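Local coordinates for Thiol:disulfide interchange protein DsbC (Haemophilus influenzae, PDB 1T3B), which probably forms and isomerises disulfide bonds in periplasmic proteins, working as a homodimeric thioredoxin-family oxidoreductase, at residues 117-129 against 170-182. Sequence-based numbering, arbitrary orientation.
Sequences TVRYLAFPRAGMN and HYELGIQFGVRGT
Phe123, just past the end of strand 117-122, shows how one aromatic ring can be clamped between a helix and the loop that follows it. Its CG lies anti to the backbone N (chi1 -167°), which swings the ring in between Tyr171 and Val179. On one face sits the Tyr171 ring in an offset stack, centroids 4.7 Å apart and planes 13° from parallel; over the centre of the opposite face stands Val179 CG1, a CH-pi contact 4.0 Å from the centroid. Thr182 CG2 packs obliquely against Phe123 CD2 at 3.6 Å, and CE1 reaches the backbone at Gly174 CA. A second CH-pi contact is tighter: Leu121 CD2 lies over the middle of the His170 imidazole, 3.3 Å from its centroid. Met128 SD adds an oblique Met-aromatic contact to Tyr171.

These layers belong to the thioredoxin-like domain, where helical residues 170-177 run nearly at right angles to strand 117-122, a central strand of the sheet. A Schellman motif at Gly178 ends the helix and leads the chain back past Phe123 to Thr182, whose side chain touches the redox-active Cys98-Cys101 region.

Polar contacts are few. The single hydrogen bond across the contact runs from Ala122 N to His170 ND1 (3.2 Å), almost straight at 176° but with the donor tilted from the imidazole plane. The other ring nitrogen, NE2, makes a weak hydrogen bond to Glu77, so the buried imidazole is held at both nitrogens. Farther along, Thr182 OG1 lies over one face of the Arg125 guanidinium without bonding to it, 3.4 Å from Arg125 CD.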
ATOM      1  N   THR A 117      28.967  -5.838 -19.006  1.00 75.21           N
ATOM      2  CA  THR A 117      28.189  -6.527 -20.027  1.00 75.05           C
ATOM      3  C   THR A 117      26.791  -5.915 -20.091  1.00 74.95           C
ATOM      4  O   THR A 117      26.048  -5.963 -19.106  1.00 77.35           O
ATOM      5  CB  THR A 117      28.035  -8.017 -19.680  1.00 75.54           C
ATOM      6  OG1 THR A 117      29.264  -8.697 -19.951  1.00 77.35           O
ATOM      7  CG2 THR A 117      26.910  -8.643 -20.476  1.00 75.10           C
ATOM      8  N   VAL A 118      26.426  -5.353 -21.240  1.00 73.42           N
ATOM      9  CA  VAL A 118      25.110  -4.742 -21.388  1.00 70.59           C
ATOM     10  C   VAL A 118      24.111  -5.737 -21.978  1.00 71.04           C
ATOM     11  O   VAL A 118      24.348  -6.319 -23.022  1.00 70.74           O
ATOM     12  CB  VAL A 118      25.191  -3.483 -22.275  1.00 69.20           C
ATOM     13  CG1 VAL A 118      23.820  -2.858 -22.421  1.00 68.47           C
ATOM     14  CG2 VAL A 118      26.157  -2.481 -21.663  1.00 69.42           C
ATOM     15  N   ARG A 119      22.992  -5.937 -21.293  1.00 70.83           N
ATOM     16  CA  ARG A 119      21.966  -6.871 -21.744  1.00 70.68           C
ATOM     17  C   ARG A 119      20.649  -6.126 -21.941  1.00 70.10           C
ATOM     18  O   ARG A 119      20.080  -5.610 -20.989  1.00 72.59           O
ATOM     19  CB  ARG A 119      21.786  -7.982 -20.708  1.00 72.43           C
ATOM     20  CG  ARG A 119      23.084  -8.406 -20.031  1.00 74.05           C
ATOM     21  CD  ARG A 119      22.928  -9.710 -19.262  1.00 74.83           C
ATOM     22  NE  ARG A 119      21.819  -9.652 -18.318  1.00 75.97           N
ATOM     23  CZ  ARG A 119      21.472 -10.638 -17.501  1.00 75.04           C
ATOM     24  NH1 ARG A 119      22.151 -11.777 -17.505  1.00 74.73           N
ATOM     25  NH2 ARG A 119      20.444 -10.482 -16.678  1.00 74.51           N
ATOM     26  N   TYR A 120      20.161  -6.071 -23.172  1.00 69.27           N
ATOM     27  CA  TYR A 120      18.931  -5.352 -23.446  1.00 68.59           C
ATOM     28  C   TYR A 120      17.646  -6.146 -23.376  1.00 68.41           C
ATOM     29  O   TYR A 120      17.549  -7.276 -23.847  1.00 68.65           O
ATOM     30  CB  TYR A 120      18.953  -4.690 -24.829  1.00 68.36           C
ATOM     31  CG  TYR A 120      19.972  -3.603 -25.052  1.00 65.78           C
ATOM     32  CD1 TYR A 120      19.977  -2.431 -24.295  1.00 66.77           C
ATOM     33  CD2 TYR A 120      20.911  -3.731 -26.060  1.00 65.62           C
ATOM     34  CE1 TYR A 120      20.903  -1.415 -24.551  1.00 65.30           C
ATOM     35  CE2 TYR A 120      21.830  -2.730 -26.317  1.00 66.40           C
ATOM     36  CZ  TYR A 120      21.825  -1.585 -25.568  1.00 65.45           C
ATOM     37  OH  TYR A 120      22.772  -0.639 -25.853  1.00 68.00           O
ATOM     38  N   LEU A 121      16.654  -5.486 -22.794  1.00 67.94           N
ATOM     39  CA  LEU A 121      15.300  -5.973 -22.664  1.00 66.57           C
ATOM     40  C   LEU A 121      14.553  -4.854 -23.368  1.00 65.24           C
ATOM     41  O   LEU A 121      15.031  -3.727 -23.412  1.00 64.67           O
ATOM     42  CB  LEU A 121      14.892  -6.042 -21.197  1.00 66.92           C
ATOM     43  CG  LEU A 121      15.344  -7.310 -20.490  1.00 68.54           C
ATOM     44  CD1 LEU A 121      14.972  -7.270 -19.048  1.00 67.54           C
ATOM     45  CD2 LEU A 121      14.682  -8.491 -21.161  1.00 69.64           C
ATOM     46  N   ALA A 122      13.390  -5.146 -23.923  1.00 63.60           N
ATOM     47  CA  ALA A 122      12.654  -4.113 -24.621  1.00 63.21           C
ATOM     48  C   ALA A 122      11.691  -3.379 -23.712  1.00 64.19           C
ATOM     49  O   ALA A 122      11.140  -3.937 -22.763  1.00 64.29           O
ATOM     50  CB  ALA A 122      11.892  -4.707 -25.799  1.00 60.70           C
ATOM     51  N   PHE A 123      11.486  -2.109 -24.016  1.00 64.56           N
ATOM     52  CA  PHE A 123      10.555  -1.329 -23.253  1.00 65.82           C
ATOM     53  C   PHE A 123       9.875  -0.317 -24.148  1.00 67.75           C
ATOM     54  O   PHE A 123      10.226   0.860 -24.134  1.00 68.17           O
ATOM     55  CB  PHE A 123      11.248  -0.607 -22.102  1.00 65.23           C
ATOM     56  CG  PHE A 123      10.289  -0.040 -21.097  1.00 67.73           C
ATOM     57  CD1 PHE A 123       9.732  -0.851 -20.109  1.00 67.11           C
ATOM     58  CD2 PHE A 123       9.878   1.286 -21.181  1.00 68.60           C
ATOM     59  CE1 PHE A 123       8.786  -0.353 -19.231  1.00 65.93           C
ATOM     60  CE2 PHE A 123       8.927   1.794 -20.304  1.00 68.56           C
ATOM     61  CZ  PHE A 123       8.381   0.970 -19.331  1.00 67.25           C
ATOM     62  N   PRO A 124       8.920  -0.767 -24.979  1.00 69.03           N
ATOM     63  CA  PRO A 124       8.221   0.177 -25.859  1.00 71.21           C
ATOM     64  C   PRO A 124       7.269   1.077 -25.059  1.00 73.09           C
ATOM     65  O   PRO A 124       6.174   0.672 -24.652  1.00 72.51           O
ATOM     66  CB  PRO A 124       7.508  -0.734 -26.865  1.00 71.49           C
ATOM     67  CG  PRO A 124       7.383  -2.030 -26.155  1.00 72.29           C
ATOM     68  CD  PRO A 124       8.679  -2.154 -25.405  1.00 70.68           C
ATOM     69  N   ARG A 125       7.721   2.307 -24.841  1.00 74.76           N
ATOM     70  CA  ARG A 125       6.995   3.309 -24.066  1.00 76.85           C
ATOM     71  C   ARG A 125       5.587   3.644 -24.555  1.00 78.69           C
ATOM     72  O   ARG A 125       4.634   3.573 -23.781  1.00 79.20           O
ATOM     73  CB  ARG A 125       7.842   4.584 -23.975  1.00 74.50           C
ATOM     74  CG  ARG A 125       9.138   4.388 -23.208  1.00 72.59           C
ATOM     75  CD  ARG A 125      10.050   5.596 -23.320  1.00 71.46           C
ATOM     76  NE  ARG A 125      10.355   5.940 -24.704  1.00 70.45           N
ATOM     77  CZ  ARG A 125      11.191   6.907 -25.065  1.00 70.02           C
ATOM     78  NH1 ARG A 125      11.808   7.621 -24.138  1.00 71.60           N
ATOM     79  NH2 ARG A 125      11.400   7.165 -26.348  1.00 70.82           N
ATOM     80  N   ALA A 126       5.459   4.016 -25.829  1.00 80.15           N
ATOM     81  CA  ALA A 126       4.162   4.358 -26.413  1.00 81.82           C
ATOM     82  C   ALA A 126       3.304   3.100 -26.603  1.00 82.65           C
ATOM     83  O   ALA A 126       2.701   2.887 -27.664  1.00 84.56           O
ATOM     84  CB  ALA A 126       4.365   5.081 -27.755  1.00 80.33           C
ATOM     85  N   GLY A 127       3.257   2.268 -25.566  1.00 82.62           N
ATOM     86  CA  GLY A 127       2.478   1.044 -25.627  1.00 83.33           C
ATOM     87  C   GLY A 127       2.843   0.100 -26.764  1.00 83.70           C
ATOM     88  O   GLY A 127       3.680   0.419 -27.608  1.00 82.16           O
ATOM     89  N   MET A 128       2.182  -1.058 -26.789  1.00 83.80           N
ATOM     90  CA  MET A 128       2.422  -2.091 -27.796  1.00 85.29           C
ATOM     91  C   MET A 128       1.542  -1.886 -29.014  1.00 86.86           C
ATOM     92  O   MET A 128       1.309  -2.818 -29.780  1.00 86.97           O
ATOM     93  CB  MET A 128       2.102  -3.471 -27.223  1.00 83.15           C
ATOM     94  CG  MET A 128       2.397  -3.634 -25.755  1.00 83.01           C
ATOM     95  SD  MET A 128       4.150  -3.652 -25.419  1.00 84.90           S
ATOM     96  CE  MET A 128       4.594  -5.078 -26.297  1.00 82.37           C
ATOM     97  N   ASN A 129       1.054  -0.672 -29.207  1.00 88.47           N
ATOM     98  CA  ASN A 129       0.166  -0.451 -30.324  1.00 89.75           C
ATOM     99  C   ASN A 129       0.625   0.533 -31.379  1.00 89.34           C
ATOM    100  O   ASN A 129      -0.035   1.542 -31.619  1.00 89.71           O
ATOM    101  CB  ASN A 129      -1.211  -0.047 -29.798  1.00 92.86           C
ATOM    102  CG  ASN A 129      -2.271  -0.085 -30.873  1.00 94.87           C
ATOM    103  OD1 ASN A 129      -2.401  -1.074 -31.593  1.00 96.03           O
ATOM    104  ND2 ASN A 129      -3.039   0.991 -30.988  1.00 97.04           N
ATOM    105  N   HIS A 170       8.538  -8.180 -21.694  1.00 76.46           N
ATOM    106  CA  HIS A 170       9.637  -7.358 -21.193  1.00 77.18           C
ATOM    107  C   HIS A 170       9.096  -6.055 -20.631  1.00 77.13           C
ATOM    108  O   HIS A 170       9.590  -5.533 -19.639  1.00 77.67           O
ATOM    109  CB  HIS A 170      10.629  -7.042 -22.316  1.00 78.71           C
ATOM    110  CG  HIS A 170      11.429  -8.224 -22.765  1.00 80.60           C
ATOM    111  ND1 HIS A 170      12.304  -8.170 -23.829  1.00 79.93           N
ATOM    112  CD2 HIS A 170      11.505  -9.485 -22.278  1.00 81.52           C
ATOM    113  CE1 HIS A 170      12.884  -9.347 -23.977  1.00 81.50           C
ATOM    114  NE2 HIS A 170      12.418 -10.163 -23.048  1.00 82.32           N
ATOM    115  N   TYR A 171       8.074  -5.531 -21.285  1.00 77.53           N
ATOM    116  CA  TYR A 171       7.451  -4.293 -20.861  1.00 77.81           C
ATOM    117  C   TYR A 171       6.855  -4.434 -19.463  1.00 77.51           C
ATOM    118  O   TYR A 171       7.202  -3.710 -18.540  1.00 78.34           O
ATOM    119  CB  TYR A 171       6.353  -3.941 -21.840  1.00 79.54           C
ATOM    120  CG  TYR A 171       5.732  -2.613 -21.568  1.00 81.26           C
ATOM    121  CD1 TYR A 171       6.238  -1.462 -22.155  1.00 82.00           C
ATOM    122  CD2 TYR A 171       4.631  -2.500 -20.726  1.00 81.66           C
ATOM    123  CE1 TYR A 171       5.657  -0.226 -21.912  1.00 84.39           C
ATOM    124  CE2 TYR A 171       4.043  -1.274 -20.474  1.00 83.28           C
ATOM    125  CZ  TYR A 171       4.558  -0.138 -21.068  1.00 84.38           C
ATOM    126  OH  TYR A 171       3.979   1.084 -20.824  1.00 85.48           O
ATOM    127  N   GLU A 172       5.943  -5.380 -19.326  1.00 76.95           N
ATOM    128  CA  GLU A 172       5.290  -5.637 -18.063  1.00 76.21           C
ATOM    129  C   GLU A 172       6.274  -5.879 -16.925  1.00 74.89           C
ATOM    130  O   GLU A 172       6.026  -5.457 -15.804  1.00 76.91           O
ATOM    131  CB  GLU A 172       4.336  -6.815 -18.237  1.00 75.94           C
ATOM    132  CG  GLU A 172       3.362  -6.595 -19.387  1.00 76.77           C
ATOM    133  CD  GLU A 172       2.513  -7.805 -19.674  1.00 80.43           C
ATOM    134  OE1 GLU A 172       3.055  -8.930 -19.637  1.00 83.48           O
ATOM    135  OE2 GLU A 172       1.306  -7.636 -19.954  1.00 82.03           O
ATOM    136  N   LEU A 173       7.389  -6.548 -17.200  1.00 73.75           N
ATOM    137  CA  LEU A 173       8.394  -6.797 -16.161  1.00 73.34           C
ATOM    138  C   LEU A 173       9.073  -5.500 -15.776  1.00 73.50           C
ATOM    139  O   LEU A 173       9.538  -5.345 -14.648  1.00 74.23           O
ATOM    140  CB  LEU A 173       9.469  -7.784 -16.638  1.00 73.60           C
ATOM    141  CG  LEU A 173      10.765  -7.852 -15.806  1.00 72.81           C
ATOM    142  CD1 LEU A 173      10.493  -8.541 -14.482  1.00 73.55           C
ATOM    143  CD2 LEU A 173      11.850  -8.602 -16.564  1.00 71.81           C
ATOM    144  N   GLY A 174       9.134  -4.572 -16.723  1.00 74.18           N
ATOM    145  CA  GLY A 174       9.765  -3.287 -16.473  1.00 74.64           C
ATOM    146  C   GLY A 174       8.939  -2.463 -15.515  1.00 75.88           C
ATOM    147  O   GLY A 174       9.462  -1.827 -14.592  1.00 75.56           O
ATOM    148  N   ILE A 175       7.631  -2.471 -15.732  1.00 77.35           N
ATOM    149  CA  ILE A 175       6.746  -1.728 -14.858  1.00 78.33           C
ATOM    150  C   ILE A 175       6.886  -2.253 -13.441  1.00 77.93           C
ATOM    151  O   ILE A 175       7.011  -1.474 -12.501  1.00 79.01           O
ATOM    152  CB  ILE A 175       5.296  -1.814 -15.338  1.00 77.65           C
ATOM    153  CG1 ILE A 175       5.201  -1.153 -16.716  1.00 78.57           C
ATOM    154  CG2 ILE A 175       4.374  -1.122 -14.352  1.00 78.07           C
ATOM    155  CD1 ILE A 175       3.805  -1.051 -17.262  1.00 80.02           C
ATOM    156  N   GLN A 176       6.894  -3.572 -13.288  1.00 78.37           N
ATOM    157  CA  GLN A 176       7.057  -4.176 -11.972  1.00 78.71           C
ATOM    158  C   GLN A 176       8.279  -3.579 -11.292  1.00 79.77           C
ATOM    159  O   GLN A 176       8.279  -3.326 -10.087  1.00 81.41           O
ATOM    160  CB  GLN A 176       7.248  -5.685 -12.088  1.00 79.53           C
ATOM    161  CG  GLN A 176       6.012  -6.453 -12.510  1.00 81.83           C
ATOM    162  CD  GLN A 176       6.234  -7.956 -12.450  1.00 83.33           C
ATOM    163  OE1 GLN A 176       6.699  -8.476 -11.435  1.00 83.79           O
ATOM    164  NE2 GLN A 176       5.903  -8.661 -13.535  1.00 84.36           N
ATOM    165  N   PHE A 177       9.327  -3.356 -12.072  1.00 79.21           N
ATOM    166  CA  PHE A 177      10.551  -2.778 -11.543  1.00 78.43           C
ATOM    167  C   PHE A 177      10.401  -1.280 -11.296  1.00 77.74           C
ATOM    168  O   PHE A 177      11.199  -0.674 -10.582  1.00 77.39           O
ATOM    169  CB  PHE A 177      11.706  -3.028 -12.513  1.00 79.88           C
ATOM    170  CG  PHE A 177      12.481  -4.278 -12.222  1.00 80.35           C
ATOM    171  CD1 PHE A 177      13.417  -4.299 -11.195  1.00 80.68           C
ATOM    172  CD2 PHE A 177      12.252  -5.439 -12.946  1.00 79.87           C
ATOM    173  CE1 PHE A 177      14.113  -5.462 -10.893  1.00 82.18           C
ATOM    174  CE2 PHE A 177      12.943  -6.611 -12.653  1.00 80.82           C
ATOM    175  CZ  PHE A 177      13.873  -6.625 -11.625  1.00 82.59           C
ATOM    176  N   GLY A 178       9.376  -0.679 -11.887  1.00 76.40           N
ATOM    177  CA  GLY A 178       9.174   0.746 -11.720  1.00 73.79           C
ATOM    178  C   GLY A 178       9.838   1.560 -12.813  1.00 73.12           C
ATOM    179  O   GLY A 178      10.200   2.711 -12.598  1.00 73.34           O
ATOM    180  N   VAL A 179      10.005   0.977 -13.994  1.00 70.82           N
ATOM    181  CA  VAL A 179      10.626   1.727 -15.071  1.00 69.88           C
ATOM    182  C   VAL A 179       9.627   2.781 -15.518  1.00 68.49           C
ATOM    183  O   VAL A 179       8.468   2.472 -15.777  1.00 68.66           O
ATOM    184  CB  VAL A 179      10.990   0.821 -16.272  1.00 69.89           C
ATOM    185  CG1 VAL A 179      11.867   1.595 -17.263  1.00 67.10           C
ATOM    186  CG2 VAL A 179      11.706  -0.424 -15.780  1.00 68.93           C
ATOM    187  N   ARG A 180      10.078   4.025 -15.606  1.00 67.93           N
ATOM    188  CA  ARG A 180       9.195   5.110 -16.005  1.00 69.36           C
ATOM    189  C   ARG A 180       9.746   5.904 -17.185  1.00 69.31           C
ATOM    190  O   ARG A 180       9.255   6.973 -17.533  1.00 70.50           O
ATOM    191  CB  ARG A 180       8.953   6.017 -14.797  1.00 69.09           C
ATOM    192  CG  ARG A 180       8.402   5.260 -13.609  1.00 69.91           C
ATOM    193  CD  ARG A 180       8.258   6.139 -12.396  1.00 73.84           C
ATOM    194  NE  ARG A 180       7.460   7.334 -12.669  1.00 76.71           N
ATOM    195  CZ  ARG A 180       6.918   8.109 -11.733  1.00 78.15           C
ATOM    196  NH1 ARG A 180       7.077   7.826 -10.445  1.00 76.97           N
ATOM    197  NH2 ARG A 180       6.212   9.171 -12.089  1.00 79.36           N
ATOM    198  N   GLY A 181      10.772   5.356 -17.810  1.00 70.78           N
ATOM    199  CA  GLY A 181      11.381   6.014 -18.951  1.00 71.00           C
ATOM    200  C   GLY A 181      12.578   5.195 -19.371  1.00 69.89           C
ATOM    201  O   GLY A 181      12.898   4.197 -18.726  1.00 70.01           O
ATOM    202  N   THR A 182      13.250   5.609 -20.437  1.00 68.14           N
ATOM    203  CA  THR A 182      14.407   4.867 -20.911  1.00 64.89           C
ATOM    204  C   THR A 182      15.557   5.773 -21.310  1.00 65.78           C
ATOM    205  O   THR A 182      15.355   6.906 -21.722  1.00 66.53           O
ATOM    206  CB  THR A 182      14.019   3.955 -22.105  1.00 66.05           C
ATOM    207  OG1 THR A 182      13.359   4.733 -23.111  1.00 64.00           O
ATOM    208  CG2 THR A 182      13.077   2.847 -21.647  1.00 64.55           C
TER